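Local coordinates for protein prolyl 4-hydroxylase (PDB 6IUQ) that probably hydroxylates proline residues in an iron(II)-dependent reaction, as a member of the 2-oxoglutarate-dependent oxygenase superfamily, at residues A[206-209]-A[214-217]. Numbering follows the deposited sequence.
Sequences VLFQ and LHRV. With FE2 (Fe (II) ion), chain C.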
ATOM      1  N   VAL A 206       1.727  -7.481  -3.148  1.00 18.99           N
ATOM      2  CA  VAL A 206       2.472  -6.237  -3.350  1.00 14.44           C
ATOM      3  C   VAL A 206       2.971  -5.741  -1.996  1.00 17.66           C
ATOM      4  O   VAL A 206       2.210  -5.694  -1.032  1.00 18.69           O
ATOM      5  CB  VAL A 206       1.626  -5.140  -4.015  1.00 17.65           C
ATOM      6  CG1 VAL A 206       2.506  -3.920  -4.347  1.00 19.95           C
ATOM      7  CG2 VAL A 206       0.955  -5.653  -5.274  1.00 16.68           C
ATOM      8  N   LEU A 207       4.258  -5.430  -1.915  1.00 15.41           N
ATOM      9  CA  LEU A 207       4.831  -4.790  -0.745  1.00 15.27           C
ATOM     10  C   LEU A 207       5.247  -3.432  -1.203  1.00 18.58           C
ATOM     11  O   LEU A 207       5.822  -3.313  -2.296  1.00 13.90           O
ATOM     12  CB  LEU A 207       6.050  -5.525  -0.195  1.00 12.87           C
ATOM     13  CG  LEU A 207       5.944  -7.020   0.094  1.00 22.87           C
ATOM     14  CD1 LEU A 207       7.258  -7.526   0.616  1.00 22.83           C
ATOM     15  CD2 LEU A 207       4.824  -7.312   1.078  1.00 19.08           C
ATOM     16  N   PHE A 208       4.952  -2.411  -0.397  1.00 11.82           N
ATOM     17  CA  PHE A 208       5.512  -1.104  -0.659  1.00 11.98           C
ATOM     18  C   PHE A 208       5.723  -0.271   0.620  1.00 14.81           C
ATOM     19  O   PHE A 208       5.297  -0.650   1.704  1.00 12.08           O
ATOM     20  CB  PHE A 208       4.656  -0.370  -1.710  1.00 14.24           C
ATOM     21  CG  PHE A 208       3.211  -0.117  -1.334  1.00 15.52           C
ATOM     22  CD1 PHE A 208       2.861   0.949  -0.507  1.00 14.71           C
ATOM     23  CD2 PHE A 208       2.190  -0.842  -1.930  1.00 16.69           C
ATOM     24  CE1 PHE A 208       1.514   1.223  -0.211  1.00 16.42           C
ATOM     25  CE2 PHE A 208       0.848  -0.569  -1.636  1.00 17.21           C
ATOM     26  CZ  PHE A 208       0.511   0.484  -0.778  1.00 14.87           C
ATOM     27  N   GLN A 209       6.435   0.838   0.483  1.00 13.46           N
ATOM     28  CA  GLN A 209       6.753   1.704   1.616  1.00 14.94           C
ATOM     29  C   GLN A 209       5.526   2.503   2.050  1.00 16.92           C
ATOM     30  O   GLN A 209       5.003   3.288   1.278  1.00 16.11           O
ATOM     31  CB  GLN A 209       7.888   2.658   1.246  1.00 15.77           C
ATOM     32  CG  GLN A 209       9.106   1.954   0.613  1.00 14.73           C
ATOM     33  CD  GLN A 209      10.014   1.313   1.663  1.00 19.25           C
ATOM     34  OE1 GLN A 209       9.843   1.532   2.870  1.00 19.71           O
ATOM     35  NE2 GLN A 209      10.966   0.496   1.212  1.00 16.45           N
ATOM     36  N   LEU A 214       3.537   6.895  -2.915  1.00 15.14           N
ATOM     37  CA  LEU A 214       2.244   7.463  -3.296  1.00 18.30           C
ATOM     38  C   LEU A 214       1.475   6.437  -4.124  1.00 15.72           C
ATOM     39  O   LEU A 214       2.063   5.742  -4.965  1.00 18.35           O
ATOM     40  CB  LEU A 214       2.432   8.782  -4.079  1.00 17.55           C
ATOM     41  CG  LEU A 214       1.144   9.497  -4.516  1.00 17.04           C
ATOM     42  CD1 LEU A 214       0.409  10.087  -3.321  1.00 13.63           C
ATOM     43  CD2 LEU A 214       1.409  10.564  -5.574  1.00 12.50           C
ATOM     44  N   HIS A 215       0.174   6.304  -3.880  1.00 13.91           N
ATOM     45  CA  HIS A 215      -0.626   5.348  -4.661  1.00 15.46           C
ATOM     46  C   HIS A 215      -2.099   5.693  -4.618  1.00 14.40           C
ATOM     47  O   HIS A 215      -2.524   6.565  -3.872  1.00 15.07           O
ATOM     48  CB  HIS A 215      -0.429   3.907  -4.165  1.00 10.01           C
ATOM     49  CG  HIS A 215      -0.859   3.689  -2.746  1.00 15.02           C
ATOM     50  ND1 HIS A 215      -0.113   4.115  -1.670  1.00 12.92           N
ATOM     51  CD2 HIS A 215      -1.965   3.101  -2.231  1.00 10.21           C
ATOM     52  CE1 HIS A 215      -0.730   3.782  -0.550  1.00 11.85           C
ATOM     53  NE2 HIS A 215      -1.868   3.177  -0.860  1.00 18.43           N
ATOM     54  N   ARG A 216      -2.862   5.014  -5.461  1.00 17.24           N
ATOM     55  CA  ARG A 216      -4.310   5.060  -5.421  1.00 16.28           C
ATOM     56  C   ARG A 216      -4.806   3.746  -5.976  1.00 21.82           C
ATOM     57  O   ARG A 216      -4.065   3.003  -6.646  1.00 19.66           O
ATOM     58  CB  ARG A 216      -4.868   6.239  -6.239  1.00 21.55           C
ATOM     59  CG  ARG A 216      -4.663   6.097  -7.761  1.00 19.18           C
ATOM     60  CD  ARG A 216      -5.170   7.314  -8.530  1.00 24.46           C
ATOM     61  NE  ARG A 216      -4.712   7.318  -9.934  1.00 31.60           N
ATOM     62  CZ  ARG A 216      -4.826   8.355 -10.770  1.00 29.34           C
ATOM     63  NH1 ARG A 216      -5.388   9.503 -10.370  1.00 26.63           N
ATOM     64  NH2 ARG A 216      -4.378   8.248 -12.010  1.00 26.35           N
ATOM     65  N   VAL A 217      -6.074   3.464  -5.708  1.00 27.99           N
ATOM     66  CA  VAL A 217      -6.739   2.308  -6.271  1.00 19.04           C
ATOM     67  C   VAL A 217      -7.643   2.772  -7.418  1.00 26.02           C
ATOM     68  O   VAL A 217      -8.371   3.747  -7.278  1.00 26.29           O
ATOM     69  CB  VAL A 217      -7.535   1.567  -5.173  1.00 26.97           C
ATOM     70  CG1 VAL A 217      -8.359   0.456  -5.755  1.00 28.91           C
ATOM     71  CG2 VAL A 217      -6.577   1.012  -4.093  1.00 16.04           C
TER
HETATM   72 FE   FE2 C 401      -3.619   2.688   0.587  1.00 20.00          FE
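Phe208 and His215 both hold CG between the backbone N and the carbonyl carbon (chi1 61° and 62°), and from facing strands these matching torsions send the two rings into the space between, where they meet edge-to-face. The leading edge of Phe208, CE1 and CZ, lies against one face of the imidazole. Phe208 CE1 is 3.4 Å from His215 CE1, and Phe208 CZ stands 3.5 Å above the imidazole plane, over the middle of the ring. The planes are inclined at 55° and the centroids lie 4.5 Å apart, a tilted version of the T shape in which phenyl C-H groups address the imidazole pi cloud. Phenylalanine suits this place because its flat ring reaches from one sheet to the imidazole carried by the other, and offers a nonpolar edge with no atom that could bind the metal. The strands belong to the double-stranded beta-helix of the 2-oxoglutarate oxygenases: 204-209 is part of the larger sheet, 214-217 of the smaller one facing it, and a short loop joins them. His215 supplies one ligand of the facial triad, binding iron(II) through NE2 at 2.3 Å, while His156 and Asp158 complete the protein's share of the site. Histidine fits because its two nitrogens can be used separately: ND1 is hydrogen-bonded to the carbonyl oxygen of Met213, which helps to fix the rotation of the ring and keeps NE2 turned to the metal. Phe208 and Met213 are therefore second-shell residues to this iron ligand. Val206 CG1, two residues earlier on the strand, lies in the plane of the Phe208 ring at its edge, and Leu188 of strand 186-189 touches both aromatic side chains, adding aliphatic packing beside the iron site.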